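Side-chain contact in first ORF in transposon ISC1904 (Sulfolobus solfataricus, PDB 3ILX), which is probably a DNA-binding serine recombinase of the IS607 transposase type, represented here by its resolvase-like domain, and probably carries out DNA strand exchange: residues 6-11 with 53-58. Numbering follows the deposited sequence.
Sequences ILYARV and LKLLRM
L55 reaches from its helix to the strand and divides its two methyls between I6 and Y8. L55 CD1 meets I6 CD1 at 3.8 Å, the two side chains running past one another in opposite directions. The other methyl, L55 CD2, lies 3.7 Å from Y8 CD1 and nearly as close to Y8 CG and CB, so it packs against the root of the tyrosine, well short of the hydroxyl. I6 has CG1 anti to its carbonyl carbon and a fully extended chi2 (-179°), which carries CD1 out to the helix. That methyl also touches M58, a selenomethionine, with M58 SE 4.0 Å from I6 CD1; the bend at chi3 (82°) brings CE equally near. No hydrogen bond joins the two segments, and the contact is wholly apolar. The polar end of Y8 is satisfied separately, OH bonding to D40 and R49. Strand 4-11 is an inner strand of the parallel sheet, flanked by 36-41 and 64-69, and helix 50-60 covers one face of it, with segment 53-58 running roughly antiparallel to 6-11. V67 packs on L55 and V64 on both I6 and M58, while I38 adjoins I6 and Y8; helix 19-30 takes L7 and A9 on the opposite face, an alpha/beta/alpha layering consistent with a resolvase-type domain.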
ATOM      1  N   ILE A   6      -7.096  20.934   3.375  1.00 26.24           N
ATOM      2  CA  ILE A   6      -7.593  20.261   2.179  1.00 26.44           C
ATOM      3  C   ILE A   6      -8.557  19.123   2.507  1.00 26.63           C
ATOM      4  O   ILE A   6      -8.246  18.235   3.340  1.00 27.62           O
ATOM      5  CB  ILE A   6      -6.420  19.656   1.388  1.00 26.71           C
ATOM      6  CG1 ILE A   6      -5.373  20.739   1.033  1.00 27.56           C
ATOM      7  CG2 ILE A   6      -6.908  18.975   0.114  1.00 27.61           C
ATOM      8  CD1 ILE A   6      -4.162  20.163   0.213  1.00 28.47           C
ATOM      9  N   LEU A   7      -9.707  19.124   1.841  1.00 26.18           N
ATOM     10  CA  LEU A   7     -10.647  18.012   1.905  1.00 26.25           C
ATOM     11  C   LEU A   7     -10.363  17.050   0.753  1.00 26.84           C
ATOM     12  O   LEU A   7     -10.211  17.462  -0.394  1.00 27.23           O
ATOM     13  CB  LEU A   7     -12.081  18.515   1.840  1.00 26.01           C
ATOM     14  CG  LEU A   7     -12.400  19.685   2.765  1.00 26.12           C
ATOM     15  CD1 LEU A   7     -13.836  20.106   2.602  1.00 26.70           C
ATOM     16  CD2 LEU A   7     -12.110  19.328   4.216  1.00 24.52           C
ATOM     17  N   TYR A   8     -10.262  15.767   1.069  1.00 26.58           N
ATOM     18  CA  TYR A   8     -10.032  14.797   0.021  1.00 27.10           C
ATOM     19  C   TYR A   8     -11.216  13.838  -0.043  1.00 27.19           C
ATOM     20  O   TYR A   8     -11.576  13.215   0.950  1.00 27.35           O
ATOM     21  CB  TYR A   8      -8.729  14.029   0.221  1.00 26.06           C
ATOM     22  CG  TYR A   8      -8.546  13.060  -0.931  1.00 26.53           C
ATOM     23  CD1 TYR A   8      -7.988  13.482  -2.121  1.00 23.58           C
ATOM     24  CD2 TYR A   8      -9.020  11.744  -0.853  1.00 26.35           C
ATOM     25  CE1 TYR A   8      -7.853  12.631  -3.196  1.00 25.75           C
ATOM     26  CE2 TYR A   8      -8.873  10.863  -1.941  1.00 27.55           C
ATOM     27  CZ  TYR A   8      -8.301  11.312  -3.100  1.00 28.09           C
ATOM     28  OH  TYR A   8      -8.148  10.441  -4.190  1.00 27.85           O
ATOM     29  N   ALA A   9     -11.824  13.710  -1.216  1.00 26.83           N
ATOM     30  CA  ALA A   9     -12.970  12.818  -1.340  1.00 26.76           C
ATOM     31  C   ALA A   9     -12.776  11.902  -2.539  1.00 26.72           C
ATOM     32  O   ALA A   9     -12.210  12.313  -3.532  1.00 26.66           O
ATOM     33  CB  ALA A   9     -14.265  13.613  -1.492  1.00 26.27           C
ATOM     34  N   ARG A  10     -13.283  10.678  -2.448  1.00 26.48           N
ATOM     35  CA  ARG A  10     -13.083   9.682  -3.495  1.00 27.82           C
ATOM     36  C   ARG A  10     -14.233   8.675  -3.511  1.00 28.70           C
ATOM     37  O   ARG A  10     -14.682   8.221  -2.459  1.00 28.54           O
ATOM     38  CB  ARG A  10     -11.741   8.918  -3.261  1.00 27.83           C
ATOM     39  CG  ARG A  10     -11.280   8.006  -4.461  1.00 26.69           C
ATOM     40  CD  ARG A  10     -10.297   6.872  -4.067  1.00 23.76           C
ATOM     41  NE  ARG A  10     -10.702   6.132  -2.841  1.00 26.23           N
ATOM     42  CZ  ARG A  10     -11.477   5.056  -2.847  1.00 26.91           C
ATOM     43  NH1 ARG A  10     -11.987   4.585  -4.000  1.00 24.61           N
ATOM     44  NH2 ARG A  10     -11.799   4.483  -1.691  1.00 24.97           N
ATOM     45  N   VAL A  11     -14.688   8.322  -4.706  1.00 29.34           N
ATOM     46  CA  VAL A  11     -15.547   7.164  -4.913  1.00 30.87           C
ATOM     47  C   VAL A  11     -14.952   6.308  -6.042  1.00 32.05           C
ATOM     48  O   VAL A  11     -14.280   6.824  -6.954  1.00 31.89           O
ATOM     49  CB  VAL A  11     -17.033   7.567  -5.244  1.00 31.22           C
ATOM     50  CG1 VAL A  11     -17.680   8.355  -4.076  1.00 30.47           C
ATOM     51  CG2 VAL A  11     -17.119   8.370  -6.538  1.00 31.55           C
ATOM     52  N   LEU A  53      -2.277  12.087  -6.300  1.00 25.56           N
ATOM     53  CA  LEU A  53      -0.910  12.464  -6.654  1.00 26.84           C
ATOM     54  C   LEU A  53      -0.629  13.964  -6.454  1.00 27.49           C
ATOM     55  O   LEU A  53       0.424  14.319  -5.908  1.00 28.30           O
ATOM     56  CB  LEU A  53      -0.575  12.035  -8.083  1.00 25.36           C
ATOM     57  CG  LEU A  53      -0.472  10.534  -8.305  1.00 24.53           C
ATOM     58  CD1 LEU A  53      -0.231  10.232  -9.798  1.00 26.85           C
ATOM     59  CD2 LEU A  53       0.656   9.955  -7.426  1.00 24.47           C
ATOM     60  N   LYS A  54      -1.573  14.824  -6.858  1.00 27.56           N
ATOM     61  CA  LYS A  54      -1.473  16.267  -6.566  1.00 28.03           C
ATOM     62  C   LYS A  54      -1.328  16.467  -5.049  1.00 28.04           C
ATOM     63  O   LYS A  54      -0.405  17.148  -4.567  1.00 28.57           O
ATOM     64  CB  LYS A  54      -2.686  17.022  -7.102  1.00 27.08           C
ATOM     65  CG  LYS A  54      -2.721  18.512  -6.737  1.00 28.94           C
ATOM     66  CD  LYS A  54      -4.037  19.136  -7.195  1.00 30.21           C
ATOM     67  CE  LYS A  54      -4.299  20.506  -6.540  1.00 31.96           C
ATOM     68  NZ  LYS A  54      -3.333  21.499  -7.076  1.00 31.52           N
ATOM     69  N   LEU A  55      -2.214  15.825  -4.303  1.00 27.76           N
ATOM     70  CA  LEU A  55      -2.205  15.906  -2.855  1.00 28.33           C
ATOM     71  C   LEU A  55      -0.875  15.456  -2.231  1.00 27.94           C
ATOM     72  O   LEU A  55      -0.324  16.164  -1.399  1.00 27.89           O
ATOM     73  CB  LEU A  55      -3.372  15.099  -2.266  1.00 26.81           C
ATOM     74  CG  LEU A  55      -3.522  15.045  -0.739  1.00 29.23           C
ATOM     75  CD1 LEU A  55      -3.501  16.441  -0.069  1.00 28.99           C
ATOM     76  CD2 LEU A  55      -4.829  14.277  -0.367  1.00 28.57           C
ATOM     77  N   LEU A  56      -0.413  14.256  -2.592  1.00 27.81           N
ATOM     78  CA  LEU A  56       0.841  13.705  -2.065  1.00 26.40           C
ATOM     79  C   LEU A  56       2.031  14.638  -2.346  1.00 27.29           C
ATOM     80  O   LEU A  56       2.899  14.839  -1.482  1.00 27.21           O
ATOM     81  CB  LEU A  56       1.114  12.323  -2.689  1.00 26.32           C
ATOM     82  CG  LEU A  56       2.442  11.624  -2.410  1.00 23.37           C
ATOM     83  CD1 LEU A  56       2.581  11.463  -0.919  1.00 28.66           C
ATOM     84  CD2 LEU A  56       2.469  10.243  -3.088  1.00 24.35           C
ATOM     85  N   ARG A  57       2.094  15.171  -3.564  1.00 26.93           N
ATOM     86  CA  ARG A  57       3.155  16.094  -3.927  1.00 27.50           C
ATOM     87  C   ARG A  57       3.052  17.393  -3.140  1.00 28.02           C
ATOM     88  O   ARG A  57       4.064  17.944  -2.728  1.00 27.52           O
ATOM     89  CB  ARG A  57       3.163  16.353  -5.436  1.00 27.08           C
ATOM     90  CG  ARG A  57       3.614  15.126  -6.191  1.00 28.21           C
ATOM     91  CD  ARG A  57       3.204  15.135  -7.655  1.00 29.49           C
ATOM     92  NE  ARG A  57       3.533  13.830  -8.229  1.00 28.88           N
ATOM     93  CZ  ARG A  57       3.097  13.372  -9.396  1.00 28.66           C
ATOM     94  NH1 ARG A  57       2.275  14.100 -10.143  1.00 29.58           N
ATOM     95  NH2 ARG A  57       3.485  12.177  -9.815  1.00 27.20           N
HETATM   96  N   MSE A  58       1.831  17.867  -2.904  1.00 28.18           N
HETATM   97  CA  MSE A  58       1.681  19.076  -2.113  1.00 29.18           C
HETATM   98  C   MSE A  58       2.172  18.876  -0.674  1.00 29.17           C
HETATM   99  O   MSE A  58       2.809  19.759  -0.121  1.00 29.22           O
HETATM  100  CB  MSE A  58       0.228  19.553  -2.105  1.00 29.19           C
HETATM  101  CG  MSE A  58      -0.201  20.212  -3.396  1.00 29.73           C
HETATM  102 SE   MSE A  58      -2.084  20.693  -3.204  0.75 33.89          SE
HETATM  103  CE  MSE A  58      -1.835  22.379  -2.230  1.00 31.41           C
TER